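Local coordinates for XAC2610 protein (Xanthomonas axonopodis pv. citri, PDB 4QTQ) that binds a calcium ion and probably serves as an immunity protein that inhibits a peptidoglycan hydrolase linked to a bacterium-killing type IV secretion system, at residues G27-H33 / V52-P58; R91-I95 / V107-S111; Y122-L126 / F136-S141; I143-N148 / L158-S162. One frame throughout, in Å; residues are numbered along the deposited sequence. Where two conformers were deposited one is given.

Contact 1. Residues G27-H33 / V52-P58; sequences GIAVSVH and VVEVTFP
A29 with T56, S31 with E54 and H33 with V52 form the hydrogen-bonded pairs of an antiparallel strand pair, each closed by two backbone bonds, whereas V30 with V55 and V32 with V53 are the non-hydrogen-bonded pairs between them. The bond from T56 N to A29 O is 2.9 Å and nearly straight at 171°. CA-H...O contacts fill the intervals, as where V30 CA approaches E54 O at 3.3 Å.

Apolar contacts gather on the face of V30, V32, V53 and V55. I28 joins them through CG2, which is anti to its backbone N and meets V55 CG1 at 3.6 Å. Its other branch runs alongside F57, with I28 CD1 at the ring edge, 3.9 Å from F57 CD1, while V55 CG1 lies over one face of that ring, toward its rim. V30 CG1 and V53 CG1 touch diagonally at 4.0 Å.

On the opposite face the contacts are more polar. In the conformer given, S31 OG lies 3.4 Å from E54 CB; a weak bond to it from H33 NE2 is doubtful, since both S31 and H33 have alternates. One water links T56 OG1, 2.7 Å away, to A29 O and, weakly, to E54 O.

In the four-stranded antiparallel sheet these are the inner strands, bonded outward to 20-25 and 63-65. V32 and V53 pack on I94 and L70, and the F57 ring meets calcium ligand H104 edge-to-face.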
loop_
_atom_site.group_PDB
_atom_site.type_symbol
_atom_site.label_atom_id
_atom_site.label_comp_id
_atom_site.label_asym_id
_atom_site.label_seq_id
_atom_site.Cartn_x
_atom_site.Cartn_y
_atom_site.Cartn_z
ATOM N N GLY A 27 -4.437 -12.122 -15.298
ATOM C CA GLY A 27 -4.640 -11.501 -16.609
ATOM C C GLY A 27 -3.990 -10.133 -16.776
ATOM O O GLY A 27 -4.163 -9.491 -17.814
ATOM N N ILE A 28 -3.259 -9.686 -15.754
ATOM C CA ILE A 28 -2.462 -8.464 -15.837
ATOM C C ILE A 28 -1.008 -8.890 -15.869
ATOM O O ILE A 28 -0.557 -9.625 -14.988
ATOM C CB ILE A 28 -2.700 -7.543 -14.627
ATOM C CG1 ILE A 28 -4.163 -7.076 -14.588
ATOM C CG2 ILE A 28 -1.774 -6.333 -14.685
ATOM C CD1 ILE A 28 -4.604 -6.523 -13.248
ATOM N N ALA A 29 -0.277 -8.442 -16.885
ATOM C CA ALA A 29 1.130 -8.818 -17.017
ATOM C C ALA A 29 1.963 -7.782 -16.299
ATOM O O ALA A 29 1.736 -6.579 -16.459
ATOM C CB ALA A 29 1.537 -8.911 -18.478
ATOM N N VAL A 30 2.913 -8.250 -15.496
ATOM C CA VAL A 30 3.798 -7.359 -14.758
ATOM C C VAL A 30 5.235 -7.833 -14.924
ATOM O O VAL A 30 5.535 -9.020 -14.716
ATOM C CB VAL A 30 3.474 -7.310 -13.248
ATOM C CG1 VAL A 30 4.345 -6.258 -12.565
ATOM C CG2 VAL A 30 2.001 -7.008 -13.010
ATOM N N SER A 31 6.103 -6.910 -15.325
ATOM C CA SER A 31 7.528 -7.188 -15.421
ATOM C C SER A 31 8.308 -6.215 -14.557
ATOM O O SER A 31 7.878 -5.091 -14.335
ATOM C CB SER A 31 8.008 -7.119 -16.874
ATOM O OG SER A 31 7.872 -5.815 -17.415
ATOM N N VAL A 32 9.451 -6.670 -14.068
ATOM C CA VAL A 32 10.345 -5.854 -13.262
ATOM C C VAL A 32 11.714 -5.902 -13.933
ATOM O O VAL A 32 12.164 -6.972 -14.344
ATOM C CB VAL A 32 10.479 -6.391 -11.813
ATOM C CG1 VAL A 32 11.402 -5.494 -10.989
ATOM C CG2 VAL A 32 9.117 -6.506 -11.142
ATOM N N HIS A 33 12.342 -4.738 -14.066
ATOM C CA HIS A 33 13.689 -4.623 -14.583
ATOM C C HIS A 33 14.505 -3.835 -13.546
ATOM O O HIS A 33 14.269 -2.640 -13.350
ATOM C CB HIS A 33 13.642 -3.920 -15.946
ATOM C CG HIS A 33 12.430 -4.274 -16.756
ATOM N ND1 HIS A 33 12.410 -5.324 -17.647
ATOM C CD2 HIS A 33 11.185 -3.741 -16.774
ATOM C CE1 HIS A 33 11.212 -5.408 -18.196
ATOM N NE2 HIS A 33 10.449 -4.459 -17.684
ATOM N N VAL A 52 12.340 -0.496 -12.548
ATOM C CA VAL A 52 11.158 -0.240 -13.382
ATOM C C VAL A 52 10.156 -1.362 -13.171
ATOM O O VAL A 52 10.510 -2.528 -13.274
ATOM C CB VAL A 52 11.516 -0.180 -14.881
ATOM C CG1 VAL A 52 10.258 -0.047 -15.737
ATOM C CG2 VAL A 52 12.478 0.971 -15.151
ATOM N N VAL A 53 8.915 -0.998 -12.863
ATOM C CA VAL A 53 7.819 -1.950 -12.797
ATOM C C VAL A 53 6.868 -1.600 -13.938
ATOM O O VAL A 53 6.287 -0.508 -13.958
ATOM C CB VAL A 53 7.089 -1.874 -11.450
ATOM C CG1 VAL A 53 5.821 -2.721 -11.466
ATOM C CG2 VAL A 53 8.030 -2.304 -10.323
ATOM N N GLU A 54 6.746 -2.512 -14.899
ATOM C CA GLU A 54 5.894 -2.295 -16.063
ATOM C C GLU A 54 4.640 -3.158 -15.972
ATOM O O GLU A 54 4.736 -4.374 -15.803
ATOM C CB GLU A 54 6.633 -2.612 -17.357
ATOM C CG GLU A 54 5.911 -2.089 -18.586
ATOM C CD GLU A 54 6.563 -2.525 -19.871
ATOM O OE1 GLU A 54 6.400 -3.710 -20.259
ATOM O OE2 GLU A 54 7.214 -1.665 -20.504
ATOM N N VAL A 55 3.479 -2.507 -16.101
ATOM C CA VAL A 55 2.168 -3.148 -15.936
ATOM C C VAL A 55 1.373 -3.028 -17.241
ATOM O O VAL A 55 1.200 -1.922 -17.780
ATOM C CB VAL A 55 1.369 -2.490 -14.787
ATOM C CG1 VAL A 55 0.030 -3.185 -14.581
ATOM C CG2 VAL A 55 2.177 -2.485 -13.495
ATOM N N THR A 56 0.890 -4.161 -17.739
ATOM C CA THR A 56 0.092 -4.208 -18.949
ATOM C C THR A 56 -1.289 -4.762 -18.630
ATOM O O THR A 56 -1.457 -5.969 -18.490
ATOM C CB THR A 56 0.730 -5.119 -20.017
ATOM O OG1 THR A 56 2.112 -4.775 -20.210
ATOM C CG2 THR A 56 -0.039 -5.005 -21.340
ATOM N N PHE A 57 -2.273 -3.879 -18.492
ATOM C CA PHE A 57 -3.661 -4.300 -18.277
ATOM C C PHE A 57 -4.207 -4.858 -19.587
ATOM O O PHE A 57 -3.725 -4.476 -20.651
ATOM C CB PHE A 57 -4.502 -3.114 -17.799
ATOM C CG PHE A 57 -4.050 -2.553 -16.463
ATOM C CD1 PHE A 57 -4.319 -3.244 -15.278
ATOM C CD2 PHE A 57 -3.344 -1.357 -16.394
ATOM C CE1 PHE A 57 -3.897 -2.745 -14.050
ATOM C CE2 PHE A 57 -2.924 -0.851 -15.170
ATOM C CZ PHE A 57 -3.202 -1.546 -13.996
ATOM N N PRO A 58 -5.188 -5.784 -19.529
ATOM C CA PRO A 58 -5.705 -6.347 -20.787
ATOM C C PRO A 58 -6.252 -5.279 -21.729
ATOM O O PRO A 58 -7.056 -4.439 -21.303
ATOM C CB PRO A 58 -6.852 -7.271 -20.339
ATOM C CG PRO A 58 -6.651 -7.500 -18.898
ATOM C CD PRO A 58 -5.880 -6.331 -18.351
HETATM O O HOH W 1 3.961 -5.490 -18.427
#

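Contact 2. Residues R91-I95 / V107-S111; sequences RHSII and VVVWS
I94 faces V109 as a non-hydrogen-bonded antiparallel pair, and I95 faces V108 as the hydrogen-bonded pair beside it, in the hairpin of strands 94-97 and 106-112. I95 N gives its hydrogen to V108 O at 2.8 Å, and V108 N returns the bond to I95 O. Just before strand 94-97 begins, S93 O still accepts from W110 N at 2.8 Å and 173°, extending the pairing into the loop.

Among the side chains, W110 and R91 dominate. With CG anti to the backbone N (chi1 175°), the indole swings across toward R91, whose CD lies over its six-membered ring, 4.0 Å from the centroid, as a CH-pi contact. A bend at chi3 then lays the guanidinium almost flat above the rim of the indole, the planes 18° apart and R91 NH1 3.6 Å from W110 CH2. Y71 stacks on the same indole. Farther along, I95 CB and V108 CB meet at 4.0 Å.

S93 OG is held outside the pair by Y71 O and D73 N, whereas buried H92 O has no modelled partner. The chemistry is thus mixed: regular amide bonds and branched carbons define the hairpin, while the arginine, poorly ordered and with a long, weak ion pair to D73, lies against the indole face, probably held in part by dispersion.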
loop_
_atom_site.group_PDB
_atom_site.type_symbol
_atom_site.label_atom_id
_atom_site.label_comp_id
_atom_site.label_asym_id
_atom_site.label_seq_id
_atom_site.Cartn_x
_atom_site.Cartn_y
_atom_site.Cartn_z
ATOM N N ARG A 91 2.274 -9.347 3.326
ATOM C CA ARG A 91 3.020 -8.250 2.755
ATOM C C ARG A 91 3.518 -8.761 1.418
ATOM O O ARG A 91 4.079 -9.847 1.341
ATOM C CB ARG A 91 4.189 -7.905 3.668
ATOM C CG ARG A 91 5.160 -6.864 3.128
ATOM C CD ARG A 91 6.427 -6.814 3.973
ATOM N NE ARG A 91 7.127 -8.100 4.002
ATOM C CZ ARG A 91 8.198 -8.372 4.746
ATOM N NH1 ARG A 91 8.732 -7.446 5.541
ATOM N NH2 ARG A 91 8.745 -9.581 4.691
ATOM N N HIS A 92 3.274 -7.998 0.361
ATOM C CA HIS A 92 3.744 -8.342 -0.979
ATOM C C HIS A 92 4.510 -7.164 -1.527
ATOM O O HIS A 92 4.278 -6.040 -1.107
ATOM C CB HIS A 92 2.571 -8.680 -1.908
ATOM C CG HIS A 92 1.966 -10.024 -1.656
ATOM N ND1 HIS A 92 1.044 -10.250 -0.657
ATOM C CD2 HIS A 92 2.143 -11.213 -2.279
ATOM C CE1 HIS A 92 0.683 -11.519 -0.671
ATOM N NE2 HIS A 92 1.336 -12.126 -1.644
ATOM N N SER A 93 5.420 -7.425 -2.466
ATOM C CA SER A 93 6.192 -6.349 -3.114
ATOM C C SER A 93 5.347 -5.497 -4.082
ATOM O O SER A 93 5.502 -4.272 -4.139
ATOM C CB SER A 93 7.385 -6.933 -3.872
ATOM O OG SER A 93 8.295 -7.548 -2.984
ATOM N N ILE A 94 4.469 -6.152 -4.852
ATOM C CA ILE A 94 3.718 -5.477 -5.914
ATOM C C ILE A 94 2.283 -5.970 -5.893
ATOM O O ILE A 94 2.037 -7.161 -6.107
ATOM C CB ILE A 94 4.339 -5.747 -7.303
ATOM C CG1 ILE A 94 5.711 -5.074 -7.413
ATOM C CG2 ILE A 94 3.412 -5.257 -8.421
ATOM C CD1 ILE A 94 6.532 -5.554 -8.584
ATOM N N ILE A 95 1.362 -5.044 -5.626
ATOM C CA ILE A 95 -0.075 -5.332 -5.392
ATOM C C ILE A 95 -0.988 -4.619 -6.420
ATOM O O ILE A 95 -0.925 -3.397 -6.604
ATOM C CB ILE A 95 -0.469 -4.875 -3.968
ATOM C CG1 ILE A 95 0.281 -5.709 -2.914
ATOM C CG2 ILE A 95 -1.987 -4.914 -3.746
ATOM C CD1 ILE A 95 0.743 -4.895 -1.720
ATOM N N VAL A 107 -2.206 0.252 -8.493
ATOM C CA VAL A 107 -0.972 -0.457 -8.206
ATOM C C VAL A 107 -0.309 0.094 -6.942
ATOM O O VAL A 107 -0.250 1.318 -6.728
ATOM C CB VAL A 107 0.009 -0.411 -9.405
ATOM C CG1 VAL A 107 1.302 -1.160 -9.087
ATOM C CG2 VAL A 107 -0.650 -0.984 -10.640
ATOM N N VAL A 108 0.149 -0.831 -6.106
ATOM C CA VAL A 108 0.813 -0.505 -4.852
ATOM C C VAL A 108 2.154 -1.219 -4.840
ATOM O O VAL A 108 2.239 -2.425 -5.087
ATOM C CB VAL A 108 -0.022 -0.938 -3.625
ATOM C CG1 VAL A 108 0.719 -0.612 -2.338
ATOM C CG2 VAL A 108 -1.390 -0.292 -3.637
ATOM N N VAL A 109 3.206 -0.471 -4.549
ATOM C CA VAL A 109 4.555 -0.984 -4.639
ATOM C C VAL A 109 5.273 -0.802 -3.289
ATOM O O VAL A 109 5.220 0.276 -2.689
ATOM C CB VAL A 109 5.286 -0.269 -5.787
ATOM C CG1 VAL A 109 6.768 -0.543 -5.757
ATOM C CG2 VAL A 109 4.693 -0.701 -7.132
ATOM N N TRP A 110 5.911 -1.868 -2.805
ATOM C CA TRP A 110 6.703 -1.794 -1.581
ATOM C C TRP A 110 7.993 -1.080 -1.932
ATOM O O TRP A 110 8.909 -1.682 -2.495
ATOM C CB TRP A 110 6.960 -3.186 -1.005
ATOM C CG TRP A 110 7.879 -3.185 0.210
ATOM C CD1 TRP A 110 8.296 -2.098 0.933
ATOM C CD2 TRP A 110 8.482 -4.331 0.834
ATOM N NE1 TRP A 110 9.145 -2.495 1.944
ATOM C CE2 TRP A 110 9.261 -3.860 1.919
ATOM C CE3 TRP A 110 8.463 -5.709 0.564
ATOM C CZ2 TRP A 110 10.003 -4.710 2.726
ATOM C CZ3 TRP A 110 9.201 -6.554 1.369
ATOM C CH2 TRP A 110 9.964 -6.050 2.441
ATOM N N SER A 111 8.051 0.214 -1.617
ATOM C CA SER A 111 9.141 1.085 -2.069
ATOM C C SER A 111 10.072 1.598 -0.965
ATOM O O SER A 111 11.115 2.162 -1.267
ATOM C CB SER A 111 8.569 2.295 -2.801
ATOM O OG SER A 111 7.713 3.042 -1.948
#

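Contact 3. Residues Y122-L126 / F136-S141; sequences YSVYL and FNQSLS
V124 bonds through both its N and its O to the start of helix 138-143, whose N-cap is N137; F136, just before the cap, ends the neighbouring strand. V124 O accepts from N137 N at 2.7 Å, and V124 N donates almost straight (168°) to S141 OG at 2.9 Å, so the main chain of V124 bonds to the cap and to the first turn.

Around these bonds lie the side chains. V124 CG1 rests on L140 CB at 3.7 Å. L126 crosses L140 at about a right angle, their CD1 atoms 3.8 Å apart, and the same L126 CD1 touches N137 ND2. F136 packs against Y125 as a T-shaped pair: the edge of the phenylalanine ring points at the tyrosine face, with planes at 73°, and S123 CB approaches the phenylalanine rim in its plane. A water joins Y122 O to S141 O.

Farther out is what fixes the turn. N137 OD1 takes the capping bond from L140 N at 2.9 Å, somewhat tilted from the plane of the side-chain carbonyl, and a second from S139 OG in that plane, while N137 ND2 is tied to N179 O. S141 OG, set beside its own backbone N (chi1 -59°), points back one turn and donates to N137 O at 2.7 Å; S141 N reaches that same oxygen from the opposite face of its carbonyl plane.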
loop_
_atom_site.group_PDB
_atom_site.type_symbol
_atom_site.label_atom_id
_atom_site.label_comp_id
_atom_site.label_asym_id
_atom_site.label_seq_id
_atom_site.Cartn_x
_atom_site.Cartn_y
_atom_site.Cartn_z
ATOM N N TYR A 122 4.901 2.234 1.255
ATOM C CA TYR A 122 4.458 1.966 -0.107
ATOM C C TYR A 122 4.246 3.206 -0.959
ATOM O O TYR A 122 3.908 4.288 -0.454
ATOM C CB TYR A 122 3.133 1.187 -0.059
ATOM C CG TYR A 122 3.247 -0.126 0.695
ATOM C CD1 TYR A 122 3.126 -0.161 2.081
ATOM C CD2 TYR A 122 3.514 -1.318 0.028
ATOM C CE1 TYR A 122 3.243 -1.349 2.780
ATOM C CE2 TYR A 122 3.632 -2.513 0.721
ATOM C CZ TYR A 122 3.504 -2.523 2.097
ATOM O OH TYR A 122 3.622 -3.703 2.801
ATOM N N SER A 123 4.418 3.007 -2.267
ATOM C CA SER A 123 4.080 3.972 -3.275
ATOM C C SER A 123 2.783 3.479 -3.887
ATOM O O SER A 123 2.697 2.328 -4.319
ATOM C CB SER A 123 5.179 4.073 -4.345
ATOM O OG SER A 123 6.408 4.573 -3.811
ATOM N N VAL A 124 1.782 4.358 -3.908
ATOM C CA VAL A 124 0.458 4.049 -4.440
ATOM C C VAL A 124 0.242 4.813 -5.747
ATOM O O VAL A 124 0.487 6.022 -5.819
ATOM C CB VAL A 124 -0.633 4.387 -3.400
ATOM C CG1 VAL A 124 -2.023 4.132 -3.952
ATOM C CG2 VAL A 124 -0.407 3.575 -2.138
ATOM N N TYR A 125 -0.201 4.086 -6.776
ATOM C CA TYR A 125 -0.519 4.647 -8.092
ATOM C C TYR A 125 -1.959 4.299 -8.501
ATOM O O TYR A 125 -2.307 3.112 -8.647
ATOM C CB TYR A 125 0.438 4.113 -9.168
ATOM C CG TYR A 125 1.917 4.209 -8.827
ATOM C CD1 TYR A 125 2.495 3.325 -7.927
ATOM C CD2 TYR A 125 2.732 5.172 -9.409
ATOM C CE1 TYR A 125 3.838 3.401 -7.598
ATOM C CE2 TYR A 125 4.086 5.265 -9.091
ATOM C CZ TYR A 125 4.628 4.372 -8.175
ATOM O OH TYR A 125 5.950 4.407 -7.847
ATOM N N LEU A 126 -2.788 5.327 -8.687
ATOM C CA LEU A 126 -4.158 5.131 -9.158
ATOM C C LEU A 126 -4.215 5.192 -10.684
ATOM O O LEU A 126 -3.592 6.050 -11.314
ATOM C CB LEU A 126 -5.095 6.183 -8.555
ATOM C CG LEU A 126 -5.259 6.193 -7.035
ATOM C CD1 LEU A 126 -6.292 7.234 -6.654
ATOM C CD2 LEU A 126 -5.677 4.826 -6.508
ATOM N N PHE A 136 1.094 8.509 -9.627
ATOM C CA PHE A 136 1.544 8.418 -8.248
ATOM C C PHE A 136 0.617 9.251 -7.368
ATOM O O PHE A 136 0.362 10.415 -7.683
ATOM C CB PHE A 136 2.984 8.911 -8.109
ATOM C CG PHE A 136 3.452 8.978 -6.688
ATOM C CD1 PHE A 136 3.912 7.836 -6.041
ATOM C CD2 PHE A 136 3.385 10.159 -5.978
ATOM C CE1 PHE A 136 4.339 7.883 -4.715
ATOM C CE2 PHE A 136 3.814 10.214 -4.653
ATOM C CZ PHE A 136 4.280 9.067 -4.023
ATOM N N ASN A 137 0.130 8.667 -6.272
ATOM C CA ASN A 137 -0.768 9.374 -5.342
ATOM C C ASN A 137 -0.063 9.707 -4.032
ATOM O O ASN A 137 0.228 8.824 -3.218
ATOM C CB ASN A 137 -2.029 8.562 -5.048
ATOM C CG ASN A 137 -3.155 9.427 -4.491
ATOM O OD1 ASN A 137 -3.147 9.807 -3.319
ATOM N ND2 ASN A 137 -4.112 9.774 -5.346
ATOM N N GLN A 138 0.215 10.986 -3.820
ATOM C CA GLN A 138 0.912 11.407 -2.607
ATOM C C GLN A 138 0.098 11.079 -1.344
ATOM O O GLN A 138 0.629 10.494 -0.397
ATOM C CB GLN A 138 1.228 12.904 -2.660
ATOM C CG GLN A 138 2.202 13.362 -1.578
ATOM C CD GLN A 138 3.595 12.803 -1.778
ATOM O OE1 GLN A 138 4.248 13.092 -2.780
ATOM N NE2 GLN A 138 4.059 11.995 -0.832
ATOM N N SER A 139 -1.185 11.448 -1.336
ATOM C CA SER A 139 -1.999 11.301 -0.133
ATOM C C SER A 139 -2.111 9.835 0.271
ATOM O O SER A 139 -1.983 9.513 1.444
ATOM C CB SER A 139 -3.393 11.948 -0.266
ATOM O OG SER A 139 -4.228 11.242 -1.169
ATOM N N LEU A 140 -2.319 8.946 -0.692
ATOM C CA LEU A 140 -2.447 7.522 -0.375
ATOM C C LEU A 140 -1.120 6.900 0.085
ATOM O O LEU A 140 -1.085 6.147 1.051
ATOM C CB LEU A 140 -3.044 6.763 -1.556
ATOM C CG LEU A 140 -4.539 7.038 -1.763
ATOM C CD1 LEU A 140 -5.016 6.504 -3.105
ATOM C CD2 LEU A 140 -5.376 6.452 -0.643
ATOM N N SER A 141 -0.029 7.256 -0.576
ATOM C CA SER A 141 1.288 6.744 -0.218
ATOM C C SER A 141 1.640 7.176 1.185
ATOM O O SER A 141 2.226 6.406 1.970
ATOM C CB SER A 141 2.343 7.264 -1.199
ATOM O OG SER A 141 2.035 6.875 -2.530
HETATM O O HOH W 2 5.221 5.981 1.017
#

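Contact 4. Residues I143-N148 / L158-S162; sequences ITVMAN and LTSTS
The carboxamide of N148, the one flat side-chain group here, settles over the backbone of T161. T161 O lies above one face, 3.6 Å from N148 CG, without bonding to the amide. N148 ND2 donates instead to T161 OG1 at 3.0 Å. That bond is bent (137°), its acceptor standing 28° out of the amide plane. T161 OG1 meets it because chi1 of 72° sets the hydroxyl between its backbone N and carbonyl carbon. N148 OD1, at the other corner, pairs with N116 ND2, so both ends of the amide have partners, consistent with the modelled orientation.

The main chain of N148 binds the same residue: N148 N donates to T161 O at 2.9 Å, nearly along the C=O axis. One step on, S162 OG donates to M146 O; the 2.5 Å modelled for this bond is short, and its exact length is doubtful. Deeper, carbon atoms surround a serine hydroxyl: I143 CG2 and A147 CB both touch S160 OG, the latter at 3.4 Å, and a water bonds the same oxygen. The I143 and L158 side chains cross at about a right angle, with I143 CD1 4.2 Å from L158 CD2.

M146, with positive phi, occupies the third position of a type II beta turn from T144 to A147, closed by A147 N to T144 O. This turn, following helix 138-143, docks beside strand 157-163 of the six-stranded antiparallel sheet, an irregular backbone held to the strand by one main-chain bond and by side-chain bonds from N148 and S162.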
loop_
_atom_site.group_PDB
_atom_site.type_symbol
_atom_site.label_atom_id
_atom_site.label_comp_id
_atom_site.label_asym_id
_atom_site.label_seq_id
_atom_site.Cartn_x
_atom_site.Cartn_y
_atom_site.Cartn_z
ATOM N N ILE A 143 -0.293 7.670 3.687
ATOM C CA ILE A 143 -0.997 6.955 4.762
ATOM C C ILE A 143 -0.126 5.831 5.316
ATOM O O ILE A 143 -0.218 5.505 6.504
ATOM C CB ILE A 143 -2.339 6.337 4.303
ATOM C CG1 ILE A 143 -3.344 7.418 3.891
ATOM C CG2 ILE A 143 -2.954 5.515 5.432
ATOM C CD1 ILE A 143 -4.547 6.885 3.132
ATOM N N THR A 144 0.721 5.245 4.464
ATOM C CA THR A 144 1.510 4.059 4.841
ATOM C C THR A 144 2.718 4.424 5.698
ATOM O O THR A 144 3.285 3.553 6.376
ATOM C CB THR A 144 1.971 3.227 3.614
ATOM O OG1 THR A 144 3.033 3.899 2.920
ATOM C CG2 THR A 144 0.821 2.968 2.649
ATOM N N VAL A 145 3.093 5.701 5.674
ATOM C CA VAL A 145 4.209 6.205 6.469
ATOM C C VAL A 145 3.823 6.212 7.947
ATOM O O VAL A 145 2.761 6.719 8.337
ATOM C CB VAL A 145 4.648 7.616 6.021
ATOM C CG1 VAL A 145 5.749 8.158 6.926
ATOM C CG2 VAL A 145 5.137 7.590 4.588
ATOM N N MET A 146 4.704 5.626 8.755
ATOM C CA MET A 146 4.476 5.387 10.189
ATOM C C MET A 146 3.267 4.477 10.489
ATOM O O MET A 146 2.858 4.334 11.648
ATOM C CB MET A 146 4.388 6.709 10.958
ATOM C CG MET A 146 5.717 7.463 11.061
ATOM S SD MET A 146 7.055 6.578 11.914
ATOM C CE MET A 146 6.268 6.122 13.461
ATOM N N ALA A 147 2.708 3.839 9.466
ATOM C CA ALA A 147 1.621 2.893 9.681
ATOM C C ALA A 147 2.200 1.529 10.021
ATOM O O ALA A 147 3.360 1.235 9.711
ATOM C CB ALA A 147 0.756 2.789 8.449
ATOM N N ASN A 148 1.377 0.686 10.636
ATOM C CA ASN A 148 1.784 -0.682 10.933
ATOM C C ASN A 148 1.748 -1.587 9.720
ATOM O O ASN A 148 2.151 -2.741 9.805
ATOM C CB ASN A 148 0.944 -1.263 12.065
ATOM C CG ASN A 148 1.188 -0.550 13.367
ATOM O OD1 ASN A 148 2.276 -0.015 13.592
ATOM N ND2 ASN A 148 0.176 -0.507 14.220
ATOM N N LEU A 158 -10.914 3.956 3.985
ATOM C CA LEU A 158 -9.615 3.335 4.136
ATOM C C LEU A 158 -9.216 3.369 5.616
ATOM O O LEU A 158 -9.281 4.417 6.255
ATOM C CB LEU A 158 -8.570 4.086 3.303
ATOM C CG LEU A 158 -8.447 3.720 1.817
ATOM C CD1 LEU A 158 -9.770 3.818 1.061
ATOM C CD2 LEU A 158 -7.399 4.593 1.148
ATOM N N THR A 159 -8.800 2.231 6.156
ATOM C CA THR A 159 -8.362 2.172 7.549
ATOM C C THR A 159 -6.878 1.830 7.666
ATOM O O THR A 159 -6.338 1.064 6.876
ATOM C CB THR A 159 -9.194 1.160 8.359
ATOM O OG1 THR A 159 -9.277 -0.068 7.633
ATOM C CG2 THR A 159 -10.599 1.682 8.595
ATOM N N SER A 160 -6.232 2.422 8.664
ATOM C CA SER A 160 -4.797 2.268 8.902
ATOM C C SER A 160 -4.564 2.378 10.406
ATOM O O SER A 160 -5.276 3.118 11.092
ATOM C CB SER A 160 -4.026 3.368 8.169
ATOM O OG SER A 160 -2.631 3.099 8.106
ATOM N N THR A 161 -3.603 1.624 10.928
ATOM C CA THR A 161 -3.290 1.684 12.349
ATOM C C THR A 161 -1.868 2.177 12.571
ATOM O O THR A 161 -0.961 1.906 11.779
ATOM C CB THR A 161 -3.473 0.326 13.069
ATOM O OG1 THR A 161 -2.431 -0.568 12.688
ATOM C CG2 THR A 161 -4.794 -0.303 12.721
ATOM N N SER A 162 -1.688 2.901 13.662
ATOM C CA SER A 162 -0.380 3.342 14.084
ATOM C C SER A 162 -0.287 3.213 15.612
ATOM O O SER A 162 -1.148 2.585 16.243
ATOM C CB SER A 162 -0.145 4.776 13.611
ATOM O OG SER A 162 1.248 5.020 13.496
HETATM O O HOH W 3 -1.261 2.339 5.776
#

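How the contacts relate
The four contacts form a series along both chain and fold, with the centres of contacts 1 and 4 about 26 Å apart on opposite sides of the chain's centre. Contact 1 packs onto contact 2 where V32 CG2 meets I94 CD1 at 3.8 Å. Contacts 2 and 3 share a sheet: V107 O and Y125 N are 2.8 Å apart, probably hydrogen-bonded, as are S111 OG and S123 OG. T144 OG1, 3.0 Å from Y122 N, ties contact 4 to contact 3. Calcium, held by D98, N100, D102, H104 and D106 in the connection between contact 2's strands and at the start of the second, lies about 5 Å from the L126 side chain and about 8 Å from that of F57.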